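Local atomic coordinates of guanine nucleotide exchange factor p115rhogef (Homo sapiens, PDB entry 1IAP), a protein that probably activates Rho-family GTPases by nucleotide exchange and, through the RGS-like domain described here, probably engages G protein alpha subunits. Residues Thr66-Arg70 with Glu172-Val177; Pro126-Glu130 with Arg155-His159. All blocks are in the same frame, centred on the assembly; numbering follows the deposited sequence.

Interaction 1: residues Thr66-Arg70 with Glu172-Val177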
# COMPACT_ATOMS: atom_id res chain seq x y z
N THR A 66 17.89 5.82 -6.20
CA THR A 66 17.27 7.15 -6.24
C THR A 66 15.76 7.17 -6.01
O THR A 66 15.16 8.24 -6.03
CB THR A 66 17.56 7.87 -7.58
OG1 THR A 66 16.91 7.17 -8.66
CG2 THR A 66 19.06 7.92 -7.85
N ALA A 67 15.15 6.00 -5.80
CA ALA A 67 13.71 5.92 -5.58
C ALA A 67 13.23 6.79 -4.43
O ALA A 67 13.73 6.69 -3.31
CB ALA A 67 13.29 4.48 -5.36
N VAL A 68 12.24 7.63 -4.71
CA VAL A 68 11.68 8.54 -3.71
C VAL A 68 11.07 7.77 -2.55
O VAL A 68 11.09 8.23 -1.41
CB VAL A 68 10.59 9.44 -4.31
CG1 VAL A 68 10.46 10.71 -3.50
CG2 VAL A 68 10.89 9.75 -5.77
N LEU A 69 10.52 6.59 -2.85
CA LEU A 69 9.88 5.76 -1.85
C LEU A 69 10.74 4.55 -1.49
O LEU A 69 10.22 3.52 -1.08
CB LEU A 69 8.51 5.29 -2.35
CG LEU A 69 7.45 6.33 -2.72
CD1 LEU A 69 6.22 5.60 -3.23
CD2 LEU A 69 7.09 7.20 -1.53
N ARG A 70 12.05 4.70 -1.62
CA ARG A 70 12.97 3.61 -1.33
C ARG A 70 12.78 3.06 0.07
O ARG A 70 12.73 3.81 1.05
CB ARG A 70 14.43 4.05 -1.51
CG ARG A 70 15.41 2.88 -1.49
CD ARG A 70 16.82 3.33 -1.84
NE ARG A 70 17.62 2.22 -2.36
CZ ARG A 70 18.62 1.64 -1.70
NH1 ARG A 70 18.95 2.05 -0.48
NH2 ARG A 70 19.26 0.62 -2.25
N GLU A 172 7.72 15.76 -5.42
CA GLU A 172 8.05 14.48 -6.03
C GLU A 172 7.60 13.36 -5.09
O GLU A 172 7.03 12.36 -5.53
CB GLU A 172 9.56 14.40 -6.27
CG GLU A 172 10.07 13.07 -6.81
CD GLU A 172 11.58 13.06 -7.04
OE1 GLU A 172 12.00 13.22 -8.20
OE2 GLU A 172 12.34 12.88 -6.06
N LYS A 173 7.81 13.55 -3.79
CA LYS A 173 7.42 12.56 -2.80
C LYS A 173 5.90 12.42 -2.68
O LYS A 173 5.38 11.32 -2.74
CB LYS A 173 8.04 12.91 -1.44
CG LYS A 173 7.70 11.93 -0.32
CD LYS A 173 8.54 12.21 0.91
CE LYS A 173 8.13 11.34 2.10
NZ LYS A 173 6.75 11.66 2.58
N SER A 174 5.20 13.53 -2.52
CA SER A 174 3.75 13.47 -2.38
C SER A 174 3.10 12.90 -3.65
O SER A 174 2.13 12.15 -3.56
CB SER A 174 3.18 14.85 -2.04
OG SER A 174 3.39 15.76 -3.09
N ALA A 175 3.67 13.22 -4.81
CA ALA A 175 3.13 12.72 -6.07
C ALA A 175 3.33 11.21 -6.16
O ALA A 175 2.43 10.48 -6.60
CB ALA A 175 3.81 13.41 -7.24
N ALA A 176 4.49 10.74 -5.71
CA ALA A 176 4.81 9.31 -5.72
C ALA A 176 3.85 8.54 -4.82
O ALA A 176 3.43 7.43 -5.15
CB ALA A 176 6.25 9.09 -5.26
N VAL A 177 3.50 9.13 -3.68
CA VAL A 177 2.58 8.51 -2.73
C VAL A 177 1.17 8.44 -3.32
O VAL A 177 0.53 7.40 -3.26
CB VAL A 177 2.55 9.29 -1.40
CG1 VAL A 177 1.41 8.82 -0.51
CG2 VAL A 177 3.87 9.13 -0.67
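Val68, at the second position of a type I beta turn from Ala67 to Arg70, lays its branched side chain against the first turn and a half of the helix 171-187. From CB, which lies 4.5 Å from CB of Ala176, the two methyls part. CG1, set anti to the backbone N (chi1 -156°), runs to the helix backbone and stops 3.6 Å from CA of Lys173. CG2 turns more fully to Glu172, where it meets CG at 3.6 Å and lies 3.5 Å from the carboxylate oxygen OE2. The glutamate chain runs on extended beyond CG, crossing the valine at an oblique angle; CG is the methylene that meets it, and the carboxylate, on an exposed residue, still has OE2 against the valine methyls.

Leu69 follows in the turn and supplies the deeper half of the contact. Its CG packs on CB of Ala176 at 3.9 Å, CD1 reaches the carbonyl O of the same alanine, and CD2 meets CG2 of Val177 at 3.9 Å, the two side chains crossing at about a right angle. Alanine suits this place because its short side chain lets the loop come close to the helix, while the buried leucine and valine offer purely apolar surface.

The contact thus docks the loop between helices 48-63 and 75-81 onto helix 171-187, with Val177 also touching Pro31, just before helix 32-43.

Interaction 2: residues Pro126-Glu130 with Arg155-His159; sequences PWEQE and RLLMH
Trp127 occupies the N-cap position of helix 128-135 in this all-helical RGS-like domain, and its indole reaches across to helix 142-162, where Leu156, His159 and Arg155 meet it from different directions. Leu156 lies over one face: its CD2 makes a CH-pi contact 3.5 Å from the centroid of the six-membered ring and 18° off the ring normal, while CD1 sits by the pyrrole part, 3.6 Å from CG. A branched leucine fits here because its two methyls spread over both rings of the indole.

His159, one turn further along, receives the indole's edge in a T-shaped stack, with the planes at 89°. Trp127 CZ2 points onto the imidazole face, 3.4 Å from His159 CG. The histidine's CG is anti to its backbone N (chi1 -167°), which swings the ring out from the helix to meet this edge.

Arg155, one turn earlier, stretches an extended chain past CZ3 of the indole to Glu130. Its NH1 gives a hydrogen bond of 3.1 Å to Glu130 OE2, part of a salt bridge; the acceptor lies near the guanidinium plane, but the donor comes from above the carboxylate plane. Gln129 NE2 adds a weak bond to the same oxygen, so the buried glutamate has two donors at OE2. On the other side of the contact, a water is held 2.6 Å from Leu156 O, to which it donates, and it weakly accepts from Trp127 NE1 at 3.0 Å.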
# COMPACT_ATOMS: atom_id res chain seq x y z
N PRO A 126 -8.03 9.54 11.10
CA PRO A 126 -8.97 10.11 10.12
C PRO A 126 -10.06 9.18 9.63
O PRO A 126 -9.93 7.95 9.65
CB PRO A 126 -8.04 10.51 8.97
CG PRO A 126 -6.96 9.46 9.04
CD PRO A 126 -6.68 9.41 10.52
N TRP A 127 -11.16 9.80 9.20
CA TRP A 127 -12.29 9.08 8.63
C TRP A 127 -13.01 8.06 9.51
O TRP A 127 -13.62 7.13 8.99
CB TRP A 127 -11.86 8.42 7.32
CG TRP A 127 -11.25 9.40 6.36
CD1 TRP A 127 -9.96 9.43 5.92
CD2 TRP A 127 -11.92 10.49 5.73
NE1 TRP A 127 -9.78 10.47 5.05
CE2 TRP A 127 -10.97 11.14 4.91
CE3 TRP A 127 -13.23 10.99 5.77
CZ2 TRP A 127 -11.29 12.26 4.14
CZ3 TRP A 127 -13.55 12.10 5.00
CH2 TRP A 127 -12.58 12.73 4.19
N GLU A 128 -12.94 8.23 10.82
CA GLU A 128 -13.60 7.30 11.73
C GLU A 128 -15.11 7.31 11.55
O GLU A 128 -15.77 6.28 11.70
CB GLU A 128 -13.20 7.59 13.19
CG GLU A 128 -13.63 6.53 14.20
CD GLU A 128 -13.17 5.11 13.84
OE1 GLU A 128 -12.06 4.94 13.31
OE2 GLU A 128 -13.94 4.16 14.10
N GLN A 129 -15.67 8.47 11.21
CA GLN A 129 -17.11 8.58 10.99
C GLN A 129 -17.53 7.68 9.83
O GLN A 129 -18.55 6.99 9.91
CB GLN A 129 -17.51 10.03 10.69
CG GLN A 129 -18.96 10.16 10.26
CD GLN A 129 -19.31 11.52 9.68
OE1 GLN A 129 -20.35 12.09 10.00
NE2 GLN A 129 -18.45 12.03 8.79
N GLU A 130 -16.75 7.68 8.75
CA GLU A 130 -17.06 6.87 7.57
C GLU A 130 -16.97 5.38 7.89
O GLU A 130 -17.83 4.59 7.50
CB GLU A 130 -16.14 7.23 6.40
CG GLU A 130 -16.49 8.53 5.68
CD GLU A 130 -16.43 9.77 6.57
OE1 GLU A 130 -15.65 9.78 7.55
OE2 GLU A 130 -17.15 10.74 6.29
N ARG A 155 -14.11 8.45 -2.22
CA ARG A 155 -14.20 9.78 -1.65
C ARG A 155 -12.97 10.09 -0.81
O ARG A 155 -12.47 11.22 -0.83
CB ARG A 155 -15.47 9.92 -0.79
CG ARG A 155 -15.58 11.28 -0.13
CD ARG A 155 -16.92 11.51 0.53
NE ARG A 155 -16.92 12.70 1.36
CZ ARG A 155 -16.87 12.69 2.69
NH1 ARG A 155 -16.82 11.54 3.34
NH2 ARG A 155 -16.86 13.83 3.37
N LEU A 156 -12.48 9.10 -0.06
CA LEU A 156 -11.30 9.31 0.77
C LEU A 156 -10.07 9.53 -0.10
O LEU A 156 -9.23 10.35 0.22
CB LEU A 156 -11.07 8.13 1.72
CG LEU A 156 -12.24 7.63 2.59
CD1 LEU A 156 -11.68 6.87 3.78
CD2 LEU A 156 -13.11 8.78 3.05
N LEU A 157 -9.99 8.81 -1.22
CA LEU A 157 -8.86 8.96 -2.14
C LEU A 157 -8.87 10.36 -2.76
O LEU A 157 -7.83 11.01 -2.88
CB LEU A 157 -8.92 7.91 -3.25
CG LEU A 157 -7.76 7.90 -4.26
CD1 LEU A 157 -6.43 7.88 -3.54
CD2 LEU A 157 -7.88 6.69 -5.18
N MET A 158 -10.06 10.82 -3.15
CA MET A 158 -10.19 12.14 -3.75
C MET A 158 -9.72 13.19 -2.75
O MET A 158 -9.00 14.13 -3.11
CB MET A 158 -11.65 12.40 -4.14
CG MET A 158 -11.91 13.78 -4.73
SD MET A 158 -13.64 14.02 -5.19
CE MET A 158 -13.63 13.30 -6.85
N HIS A 159 -10.10 13.00 -1.49
CA HIS A 159 -9.72 13.93 -0.44
C HIS A 159 -8.21 13.94 -0.19
O HIS A 159 -7.63 15.00 0.03
CB HIS A 159 -10.46 13.59 0.85
CG HIS A 159 -10.36 14.66 1.90
ND1 HIS A 159 -9.30 14.76 2.76
CD2 HIS A 159 -11.21 15.66 2.22
CE1 HIS A 159 -9.49 15.78 3.58
NE2 HIS A 159 -10.64 16.35 3.27
O HOH W 1 -8.10 10.34 2.55

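From the N terminus, the chain passes through helix 48-63 into the loop 66-70, which opens interaction 1. It then runs through helices 75-81, 91-103 and 106-121 to residues 126-130, where interaction 2 begins. Only 24 residues lie between the two segments of interaction 2, a short loop closed when helix 142-162 returns past the start of helix 128-135. Helix 171-187 comes next and closes the much longer loop of interaction 1, so interaction 2 is nested within it. Their centres are 23 Å apart and they do not touch, but Leu157, between Leu156 and Met158, packs on Ile181 and Met185, joining helix 142-162 to helix 171-187.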